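Local coordinates for N-acetyltransferase (Trypanosoma brucei, PDB 3I3G), which probably catalyses transfer of the acetyl group of acetyl-CoA to D-glucosamine 6-phosphate, giving N-acetyl-D-glucosamine 6-phosphate and CoA on the route to UDP-N-acetylglucosamine, at residues 118-121 against 122-126; 89-92 against 93-96; 56-59 against 60-63; 140-143 against 144-148. All coordinates share one frame; numbering follows the deposited sequence. Where two conformers were deposited one is given.

Interaction 1: 118-121 against 122-126; sequences IMDL and CEISR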
loop_
_atom_site.group_PDB
_atom_site.type_symbol
_atom_site.label_atom_id
_atom_site.label_comp_id
_atom_site.label_asym_id
_atom_site.label_seq_id
_atom_site.Cartn_x
_atom_site.Cartn_y
_atom_site.Cartn_z
ATOM N N ILE A 118 16.470 1.103 -1.223
ATOM C CA ILE A 118 15.537 2.187 -0.928
ATOM C C ILE A 118 15.711 3.366 -1.885
ATOM O O ILE A 118 14.737 3.878 -2.435
ATOM C CB ILE A 118 15.677 2.677 0.525
ATOM C CG1 ILE A 118 15.352 1.543 1.501
ATOM C CG2 ILE A 118 14.771 3.872 0.772
ATOM C CD1 ILE A 118 13.952 0.978 1.346
ATOM N N MET A 119 16.955 3.794 -2.077
ATOM C CA MET A 119 17.245 4.900 -2.982
ATOM C C MET A 119 16.754 4.592 -4.392
ATOM O O MET A 119 16.168 5.448 -5.055
ATOM C CB MET A 119 18.745 5.205 -2.999
ATOM C CG MET A 119 19.276 5.786 -1.698
ATOM S SD MET A 119 18.529 7.377 -1.284
ATOM C CE MET A 119 16.867 6.873 -0.845
ATOM N N ASP A 120 16.991 3.364 -4.841
ATOM C CA ASP A 120 16.546 2.932 -6.161
ATOM C C ASP A 120 15.040 3.111 -6.309
ATOM O O ASP A 120 14.567 3.681 -7.292
ATOM C CB ASP A 120 16.921 1.468 -6.400
ATOM C CG ASP A 120 16.608 1.008 -7.812
ATOM O OD1 ASP A 120 17.095 1.645 -8.770
ATOM O OD2 ASP A 120 15.883 0.004 -7.965
ATOM N N LEU A 121 14.290 2.619 -5.327
ATOM C CA LEU A 121 12.835 2.699 -5.366
ATOM C C LEU A 121 12.352 4.144 -5.300
ATOM O O LEU A 121 11.337 4.496 -5.903
ATOM C CB LEU A 121 12.217 1.873 -4.235
ATOM C CG LEU A 121 12.461 0.365 -4.313
ATOM C CD1 LEU A 121 11.621 -0.374 -3.282
ATOM C CD2 LEU A 121 12.164 -0.147 -5.714
ATOM N N CYS A 122 13.079 4.979 -4.565
ATOM C CA CYS A 122 12.734 6.392 -4.465
ATOM C C CYS A 122 12.905 7.083 -5.811
ATOM O O CYS A 122 12.108 7.944 -6.183
ATOM C CB CYS A 122 13.588 7.088 -3.403
ATOM S SG CYS A 122 13.104 6.722 -1.706
ATOM N N GLU A 123 13.950 6.703 -6.538
ATOM C CA GLU A 123 14.198 7.267 -7.858
ATOM C C GLU A 123 13.096 6.858 -8.830
ATOM O O GLU A 123 12.587 7.684 -9.590
ATOM C CB GLU A 123 15.566 6.832 -8.386
ATOM C CG GLU A 123 15.839 7.265 -9.817
ATOM C CD GLU A 123 15.637 8.754 -10.024
ATOM O OE1 GLU A 123 15.864 9.527 -9.067
ATOM O OE2 GLU A 123 15.251 9.152 -11.145
ATOM N N ILE A 124 12.730 5.582 -8.804
ATOM C CA ILE A 124 11.634 5.097 -9.631
ATOM C C ILE A 124 10.362 5.873 -9.310
ATOM O O ILE A 124 9.668 6.348 -10.208
ATOM C CB ILE A 124 11.386 3.594 -9.421
ATOM C CG1 ILE A 124 12.606 2.788 -9.872
ATOM C CG2 ILE A 124 10.142 3.151 -10.178
ATOM C CD1 ILE A 124 12.500 1.305 -9.594
ATOM N N SER A 125 10.065 6.003 -8.021
ATOM C CA SER A 125 8.914 6.777 -7.577
ATOM C C SER A 125 8.958 8.186 -8.161
ATOM O O SER A 125 7.967 8.671 -8.710
ATOM C CB SER A 125 8.866 6.839 -6.050
ATOM O OG SER A 125 8.755 5.541 -5.492
ATOM N N ARG A 126 10.109 8.840 -8.039
ATOM C CA ARG A 126 10.287 10.178 -8.590
ATOM C C ARG A 126 9.924 10.212 -10.071
ATOM O O ARG A 126 9.212 11.106 -10.526
ATOM C CB ARG A 126 11.731 10.652 -8.408
ATOM C CG ARG A 126 12.117 10.989 -6.977
ATOM C CD ARG A 126 13.477 11.670 -6.934
ATOM N NE ARG A 126 13.896 11.987 -5.571
ATOM C CZ ARG A 126 14.689 11.216 -4.835
ATOM N NH1 ARG A 126 15.018 11.585 -3.604
ATOM N NH2 ARG A 126 15.153 10.075 -5.329
HETATM O O HOH W 1 16.986 8.102 -4.435
#
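Ile118, Met119, Asp120 and Leu121 meet Cys122 to Ser125 one turn further along helix 113-127, the helix of the beta-alpha-beta unit formed with strands 96-104 and 132-137 in this GNAT fold. The backbone bonds are those of a regular alpha helix: Cys122 N to Ile118 O, Glu123 N to Met119 O and Ile124 N to Asp120 O, the last at 3.0 Å and the straightest of the three (167°). Met119 O also accepts from a water at 2.8 Å, and the same water lies in the plane of the Arg126 guanidinium, at its edge, taking a bond of 2.8 Å from NH2; the same NH2 has a long salt bridge to Glu123 OE1. The apolar contacts fall on two flanks. Cys122 SG lies 3.9 Å from Met119 CE, which two bends of the chain, at chi2 (-62°) and chi3, fold back over the sulfur, and 4.1 Å from Ile118 CG2. Leu121 and Ile124 run side by side with CD2 and CD1 4.2 Å apart, both resting on Leu83 of strand 76-86. Asp120 OD2 comes within 4.0 Å of Ile124 CD1, but its salt bridge is to Lys67. In the dimer, Cys122 packs on Leu159 and Ser125 on Leu161 of the second subunit. Leu121 O is gripped twice by one residue, Ser125 N and Ser125 OG reaching it from opposite faces of its carbonyl plane, the hydroxyl at 2.8 Å.

Interaction 2: 89-92 against 93-96; sequences FTRG and GRAV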
loop_
_atom_site.group_PDB
_atom_site.type_symbol
_atom_site.label_atom_id
_atom_site.label_comp_id
_atom_site.label_asym_id
_atom_site.label_seq_id
_atom_site.Cartn_x
_atom_site.Cartn_y
_atom_site.Cartn_z
ATOM N N PHE A 89 -6.595 10.809 -6.401
ATOM C CA PHE A 89 -7.419 11.858 -6.985
ATOM C C PHE A 89 -6.957 13.216 -6.475
ATOM O O PHE A 89 -7.099 14.234 -7.155
ATOM C CB PHE A 89 -8.895 11.647 -6.643
ATOM C CG PHE A 89 -9.487 10.416 -7.257
ATOM C CD1 PHE A 89 -9.812 9.322 -6.474
ATOM C CD2 PHE A 89 -9.710 10.348 -8.622
ATOM C CE1 PHE A 89 -10.356 8.184 -7.039
ATOM C CE2 PHE A 89 -10.254 9.214 -9.194
ATOM C CZ PHE A 89 -10.576 8.131 -8.401
ATOM N N THR A 90 -6.401 13.217 -5.269
ATOM C CA THR A 90 -5.949 14.445 -4.629
ATOM C C THR A 90 -4.615 14.923 -5.197
ATOM O O THR A 90 -4.003 14.256 -6.030
ATOM C CB THR A 90 -5.838 14.274 -3.102
ATOM O OG1 THR A 90 -5.126 13.068 -2.806
ATOM C CG2 THR A 90 -7.224 14.195 -2.477
ATOM N N ARG A 91 -4.179 16.090 -4.737
ATOM C CA ARG A 91 -2.958 16.719 -5.229
ATOM C C ARG A 91 -2.779 16.580 -6.741
ATOM O O ARG A 91 -1.702 16.222 -7.219
ATOM C CB ARG A 91 -1.732 16.181 -4.492
ATOM C CG ARG A 91 -0.482 17.006 -4.723
ATOM C CD ARG A 91 0.400 17.023 -3.491
ATOM N NE ARG A 91 1.661 17.714 -3.737
ATOM C CZ ARG A 91 2.567 17.962 -2.797
ATOM N NH1 ARG A 91 3.690 18.593 -3.107
ATOM N NH2 ARG A 91 2.346 17.580 -1.547
ATOM N N GLY A 92 -3.840 16.871 -7.484
ATOM C CA GLY A 92 -3.773 16.908 -8.939
ATOM C C GLY A 92 -3.390 15.592 -9.587
ATOM O O GLY A 92 -2.899 15.571 -10.715
ATOM N N GLY A 93 -3.609 14.494 -8.875
ATOM C CA GLY A 93 -3.391 13.167 -9.438
ATOM C C GLY A 93 -1.989 12.615 -9.266
ATOM O O GLY A 93 -1.648 11.584 -9.843
ATOM N N ARG A 94 -1.165 13.296 -8.476
ATOM C CA ARG A 94 0.183 12.805 -8.213
ATOM C C ARG A 94 0.131 11.537 -7.368
ATOM O O ARG A 94 -0.640 11.444 -6.414
ATOM C CB ARG A 94 1.038 13.881 -7.544
ATOM C CG ARG A 94 1.285 15.092 -8.429
ATOM C CD ARG A 94 2.341 16.006 -7.842
ATOM N NE ARG A 94 3.663 15.385 -7.833
ATOM C CZ ARG A 94 4.748 15.954 -7.321
ATOM N NH1 ARG A 94 5.913 15.319 -7.353
ATOM N NH2 ARG A 94 4.669 17.158 -6.772
ATOM N N ALA A 95 0.953 10.556 -7.727
ATOM C CA ALA A 95 0.897 9.249 -7.082
ATOM C C ALA A 95 1.706 9.187 -5.792
ATOM O O ALA A 95 2.519 10.066 -5.507
ATOM C CB ALA A 95 1.349 8.159 -8.048
ATOM N N VAL A 96 1.462 8.139 -5.014
ATOM C CA VAL A 96 2.226 7.877 -3.804
ATOM C C VAL A 96 2.993 6.569 -3.960
ATOM O O VAL A 96 2.424 5.548 -4.345
ATOM C CB VAL A 96 1.313 7.777 -2.572
ATOM C CG1 VAL A 96 2.096 7.269 -1.370
ATOM C CG2 VAL A 96 0.672 9.125 -2.276
HETATM O O HOH W 2 2.209 19.033 -6.520
#
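A tight surface turn joins Thr90 and Arg91 to Gly93 and Arg94, in the loop that leads from strand 76-86 to its antiparallel neighbour 96-104, far out from the centre of the chain. Two backbone bonds close it. Gly93 N gives a hydrogen bond of 2.9 Å to Thr90 O, and Arg94 N one of 3.2 Å to Arg91 O; both donors stand above the carbonyl planes, well off the lone-pair directions. Arg91, Gly92 and Gly93 all have positive phi, making two overlapping beta turns close to type I', a short run of left-handed backbone within the strand connection of the GNAT sheet. The conformation suits the glycines: at Gly93 (phi 89°) a beta carbon would be jammed against Gly92 O. The side chains of Arg91 and Arg94 cross with their guanidinium planes almost perpendicular (84°). Arg94 lays its aliphatic part beside the carbonyl that accepts its own N-H, CG being 3.4 Å from Arg91 O, before a bend at chi3 (67°) turns it toward its anchor: NE bonds to Gly129 O and NH1 weakly to Cys130 O. The like charges, Arg91 NH1 and Arg94 NH2, come within 4.1 Å of each other. A water mediates between the two groups, in the plane of each at its edge, accepting from Arg91 NE at 3.1 Å and from Arg94 NH2 at the same distance. Just before the turn, Phe89 meets the ring of His34 of the second subunit nearly at right angles, while Thr90 and Arg91 pack on Glu43 of that subunit.

Interaction 3: 56-59 against 60-63; sequences ADMR and RRAG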
loop_
_atom_site.group_PDB
_atom_site.type_symbol
_atom_site.label_atom_id
_atom_site.label_comp_id
_atom_site.label_asym_id
_atom_site.label_seq_id
_atom_site.Cartn_x
_atom_site.Cartn_y
_atom_site.Cartn_z
ATOM N N ALA A 56 3.884 -14.231 -8.244
ATOM C CA ALA A 56 4.652 -13.220 -8.958
ATOM C C ALA A 56 3.791 -12.592 -10.047
ATOM O O ALA A 56 3.869 -11.391 -10.299
ATOM C CB ALA A 56 5.910 -13.831 -9.556
ATOM N N ASP A 57 2.965 -13.414 -10.687
ATOM C CA ASP A 57 2.039 -12.927 -11.703
ATOM C C ASP A 57 1.020 -11.956 -11.129
ATOM O O ASP A 57 0.810 -10.870 -11.672
ATOM C CB ASP A 57 1.312 -14.088 -12.375
ATOM C CG ASP A 57 1.797 -14.333 -13.781
ATOM O OD1 ASP A 57 2.938 -14.812 -13.943
ATOM O OD2 ASP A 57 1.033 -14.041 -14.727
ATOM N N MET A 58 0.419 -12.349 -10.046
ATOM C CA MET A 58 -0.602 -11.556 -9.417
ATOM C C MET A 58 0.015 -10.211 -9.015
ATOM O O MET A 58 -0.583 -9.205 -9.192
ATOM C CB MET A 58 -1.195 -12.272 -8.250
ATOM C CG MET A 58 -1.925 -13.512 -8.585
ATOM S SD MET A 58 -3.442 -13.193 -9.497
ATOM C CE MET A 58 -2.873 -13.019 -11.082
ATOM N N ARG A 59 1.226 -10.235 -8.503
ATOM C CA ARG A 59 1.916 -9.030 -8.054
ATOM C C ARG A 59 2.202 -8.073 -9.210
ATOM O O ARG A 59 2.011 -6.863 -9.079
ATOM C CB ARG A 59 3.201 -9.386 -7.300
ATOM C CG ARG A 59 2.950 -9.968 -5.914
ATOM C CD ARG A 59 4.220 -10.521 -5.280
ATOM N NE ARG A 59 5.227 -9.488 -5.051
ATOM C CZ ARG A 59 5.270 -8.706 -3.976
ATOM N NH1 ARG A 59 6.227 -7.797 -3.854
ATOM N NH2 ARG A 59 4.354 -8.827 -3.024
ATOM N N ARG A 60 2.651 -8.610 -10.339
ATOM C CA ARG A 60 2.871 -7.785 -11.524
ATOM C C ARG A 60 1.560 -7.170 -11.997
ATOM O O ARG A 60 1.526 -6.024 -12.447
ATOM C CB ARG A 60 3.507 -8.596 -12.654
ATOM C CG ARG A 60 5.006 -8.798 -12.511
ATOM C CD ARG A 60 5.611 -9.322 -13.808
ATOM N NE ARG A 60 4.892 -10.490 -14.308
ATOM C CZ ARG A 60 5.136 -11.737 -13.921
ATOM N NH1 ARG A 60 6.085 -11.977 -13.028
ATOM N NH2 ARG A 60 4.431 -12.741 -14.426
ATOM N N ARG A 61 0.482 -7.943 -11.891
ATOM C CA ARG A 61 -0.848 -7.472 -12.263
ATOM C C ARG A 61 -1.265 -6.287 -11.401
ATOM O O ARG A 61 -2.008 -5.412 -11.847
ATOM C CB ARG A 61 -1.870 -8.600 -12.118
ATOM C CG ARG A 61 -1.735 -9.697 -13.157
ATOM C CD ARG A 61 -1.948 -9.140 -14.552
ATOM N NE ARG A 61 -2.142 -10.192 -15.543
ATOM C CZ ARG A 61 -2.465 -9.967 -16.812
ATOM N NH1 ARG A 61 -2.631 -8.725 -17.244
ATOM N NH2 ARG A 61 -2.624 -10.982 -17.650
ATOM N N ALA A 62 -0.784 -6.270 -10.163
ATOM C CA ALA A 62 -1.091 -5.192 -9.232
ATOM C C ALA A 62 -0.148 -4.009 -9.434
ATOM O O ALA A 62 -0.211 -3.021 -8.702
ATOM C CB ALA A 62 -1.020 -5.695 -7.798
ATOM N N GLY A 63 0.723 -4.116 -10.432
ATOM C CA GLY A 63 1.665 -3.048 -10.749
ATOM C C GLY A 63 2.828 -2.975 -9.780
ATOM O O GLY A 63 3.571 -1.994 -9.760
#
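Arg60 folds back over Ala56 and Asp57 in the last turns of helix 49-61, which ends in a Schellman motif at Gly63. Its CB lies 3.7 Å from Ala56 O, the carbonyl to which Arg60 N donates its helical bond, and CG is at 3.6 Å from the same oxygen. CG stands anti to the carbonyl carbon, and a bend at chi3 (-51°) brings the guanidinium back alongside the preceding turn instead of out from the helix. One face of that flat group then covers Ala56 O and Asp57 CA, both toward its rim. NH1 hangs 3.9 Å from Ala56 CB; NH2 turns the other way, to the carboxylate of Asp57. Ala62 N shares two weak bonds, to Met58 O and Arg59 O, at the end of the helix, and Gly63 (phi 76°) carries the chain off. Arg59 reaches the second subunit, its NH2 bonded to Pro87 O there. The Asp57-Arg60 salt bridge is made through a single oxygen, OD1 2.6 Å from NH2, with carboxylate and guanidinium planes 79° apart.

Interaction 4: 140-143 against 144-148; sequences KSLP and FYEKL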
loop_
_atom_site.group_PDB
_atom_site.type_symbol
_atom_site.label_atom_id
_atom_site.label_comp_id
_atom_site.label_asym_id
_atom_site.label_seq_id
_atom_site.Cartn_x
_atom_site.Cartn_y
_atom_site.Cartn_z
ATOM N N LYS A 140 12.859 -1.647 15.205
ATOM C CA LYS A 140 14.248 -2.033 14.986
ATOM C C LYS A 140 14.836 -1.388 13.730
ATOM O O LYS A 140 16.040 -1.144 13.656
ATOM C CB LYS A 140 14.361 -3.558 14.907
ATOM C CG LYS A 140 15.765 -4.100 15.116
ATOM C CD LYS A 140 16.643 -3.878 13.898
ATOM C CE LYS A 140 18.005 -4.526 14.084
ATOM N NZ LYS A 140 18.839 -4.437 12.856
ATOM N N SER A 141 13.983 -1.111 12.748
ATOM C CA SER A 141 14.433 -0.526 11.485
ATOM C C SER A 141 14.285 0.993 11.467
ATOM O O SER A 141 14.703 1.654 10.517
ATOM C CB SER A 141 13.664 -1.133 10.308
ATOM O OG SER A 141 13.898 -2.526 10.209
ATOM N N LEU A 142 13.678 1.549 12.468
ATOM C CA LEU A 142 13.452 2.954 12.502
ATOM C C LEU A 142 14.711 3.773 12.218
ATOM O O LEU A 142 14.696 4.591 11.355
ATOM C CB LEU A 142 12.860 3.307 13.855
ATOM C CG LEU A 142 12.126 4.594 14.041
ATOM C CD1 LEU A 142 11.105 4.776 13.076
ATOM C CD2 LEU A 142 11.495 4.605 15.434
ATOM N N PRO A 143 15.778 3.543 12.958
ATOM C CA PRO A 143 17.024 4.291 12.781
ATOM C C PRO A 143 17.526 4.243 11.341
ATOM O O PRO A 143 17.963 5.261 10.801
ATOM C CB PRO A 143 18.004 3.561 13.704
ATOM C CG PRO A 143 17.143 2.907 14.729
ATOM C CD PRO A 143 15.899 2.506 13.996
ATOM N N PHE A 144 17.466 3.063 10.734
ATOM C CA PHE A 144 17.898 2.880 9.353
ATOM C C PHE A 144 17.179 3.833 8.403
ATOM O O PHE A 144 17.804 4.455 7.544
ATOM C CB PHE A 144 17.676 1.428 8.919
ATOM C CG PHE A 144 17.746 1.219 7.431
ATOM C CD1 PHE A 144 18.964 1.232 6.772
ATOM C CD2 PHE A 144 16.593 1.002 6.695
ATOM C CE1 PHE A 144 19.029 1.038 5.404
ATOM C CE2 PHE A 144 16.652 0.806 5.327
ATOM C CZ PHE A 144 17.872 0.825 4.681
ATOM N N TYR A 145 15.864 3.948 8.563
ATOM C CA TYR A 145 15.065 4.800 7.687
ATOM C C TYR A 145 15.268 6.288 7.962
ATOM O O TYR A 145 15.305 7.099 7.036
ATOM C CB TYR A 145 13.581 4.433 7.777
ATOM C CG TYR A 145 13.252 3.096 7.152
ATOM C CD1 TYR A 145 13.321 2.914 5.776
ATOM C CD2 TYR A 145 12.872 2.014 7.935
ATOM C CE1 TYR A 145 13.024 1.692 5.198
ATOM C CE2 TYR A 145 12.570 0.789 7.367
ATOM C CZ TYR A 145 12.649 0.634 5.999
ATOM O OH TYR A 145 12.350 -0.584 5.430
ATOM N N GLU A 146 15.403 6.649 9.233
ATOM C CA GLU A 146 15.596 8.047 9.601
ATOM C C GLU A 146 16.929 8.581 9.080
ATOM O O GLU A 146 17.053 9.767 8.774
ATOM C CB GLU A 146 15.479 8.239 11.117
ATOM C CG GLU A 146 16.443 7.405 11.943
ATOM C CD GLU A 146 16.158 7.498 13.432
ATOM O OE1 GLU A 146 17.123 7.521 14.225
ATOM O OE2 GLU A 146 14.968 7.555 13.810
ATOM N N LYS A 147 17.922 7.705 8.971
ATOM C CA LYS A 147 19.222 8.115 8.450
ATOM C C LYS A 147 19.166 8.324 6.941
ATOM O O LYS A 147 19.950 9.090 6.382
ATOM C CB LYS A 147 20.311 7.098 8.802
ATOM C CG LYS A 147 21.690 7.499 8.298
ATOM C CD LYS A 147 22.782 6.579 8.814
ATOM C CE LYS A 147 24.151 7.067 8.363
ATOM N NZ LYS A 147 25.257 6.211 8.873
ATOM N N LEU A 148 18.232 7.641 6.285
ATOM C CA LEU A 148 18.062 7.773 4.842
ATOM C C LEU A 148 17.329 9.062 4.484
ATOM O O LEU A 148 17.269 9.446 3.317
ATOM C CB LEU A 148 17.312 6.567 4.273
ATOM C CG LEU A 148 18.004 5.208 4.388
ATOM C CD1 LEU A 148 17.160 4.125 3.736
ATOM C CD2 LEU A 148 19.393 5.254 3.768
HETATM O O HOH W 3 17.632 0.356 11.890
#
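Leu142 O is held by two amides of the following turn: Glu146 N donates to it at 3.0 Å, nearly in line with the C=O bond, and Tyr145 N adds a weak bond at 3.1 Å. The main bond of Tyr145 N goes to Ser141 O, 3.2 Å away and again almost straight along the carbonyl, while Lys147 N bonds to Pro143 O. A water extends the pattern one residue back, accepting from Phe144 N at 2.9 Å and donating to Lys140 O, so an i to i+4 link is completed through solvent. This is the short helix 142-147, which follows strand 132-137 in the GNAT fold; Pro143, which has no N-H to donate, lies in its first turn. Among the side chains, the Tyr145 ring lies beside Ser141. CG is anti to the carbonyl carbon (chi1 -70°), which swings the ring back along the helix until CE2 lies 3.7 Å from Ser141 CB and CD2 3.2 Å from Ser141 O. Phe144 takes the other course, chi1 165°, and sets CD2 3.7 Å above the centre of the Tyr145 ring. Phe144 CB stays 3.4 Å from Ser141 O, which lies at the edge of the Phe144 ring, near the ring plane. Tyr145 also packs on Leu135 of strand 132-137, and both Leu142 and Tyr145 rest on Met157 of the second subunit.

In the fold
Interactions 1 and 4 are the pair in direct touch: Ile118 of helix 113-127 packs against helix 142-147 and the residue after it, with Ile118 CG2 3.8 Å from Leu148 CD1 and Ile118 CD1 4.0 Å from Tyr145 CE1. Interactions 2 and 3 lie about 22 Å apart between centres within one chain, yet they come together across the dimer, Ala56 and Arg59 of one subunit packing on Phe89 of the other. Interactions 3 and 4 stand on opposite sides of the chain's centre, about 28 Å apart between centres. All four reach the second subunit. In GNAT relatives the N-terminal end of the helix carrying interaction 1 faces the pyrophosphate of acetyl-CoA.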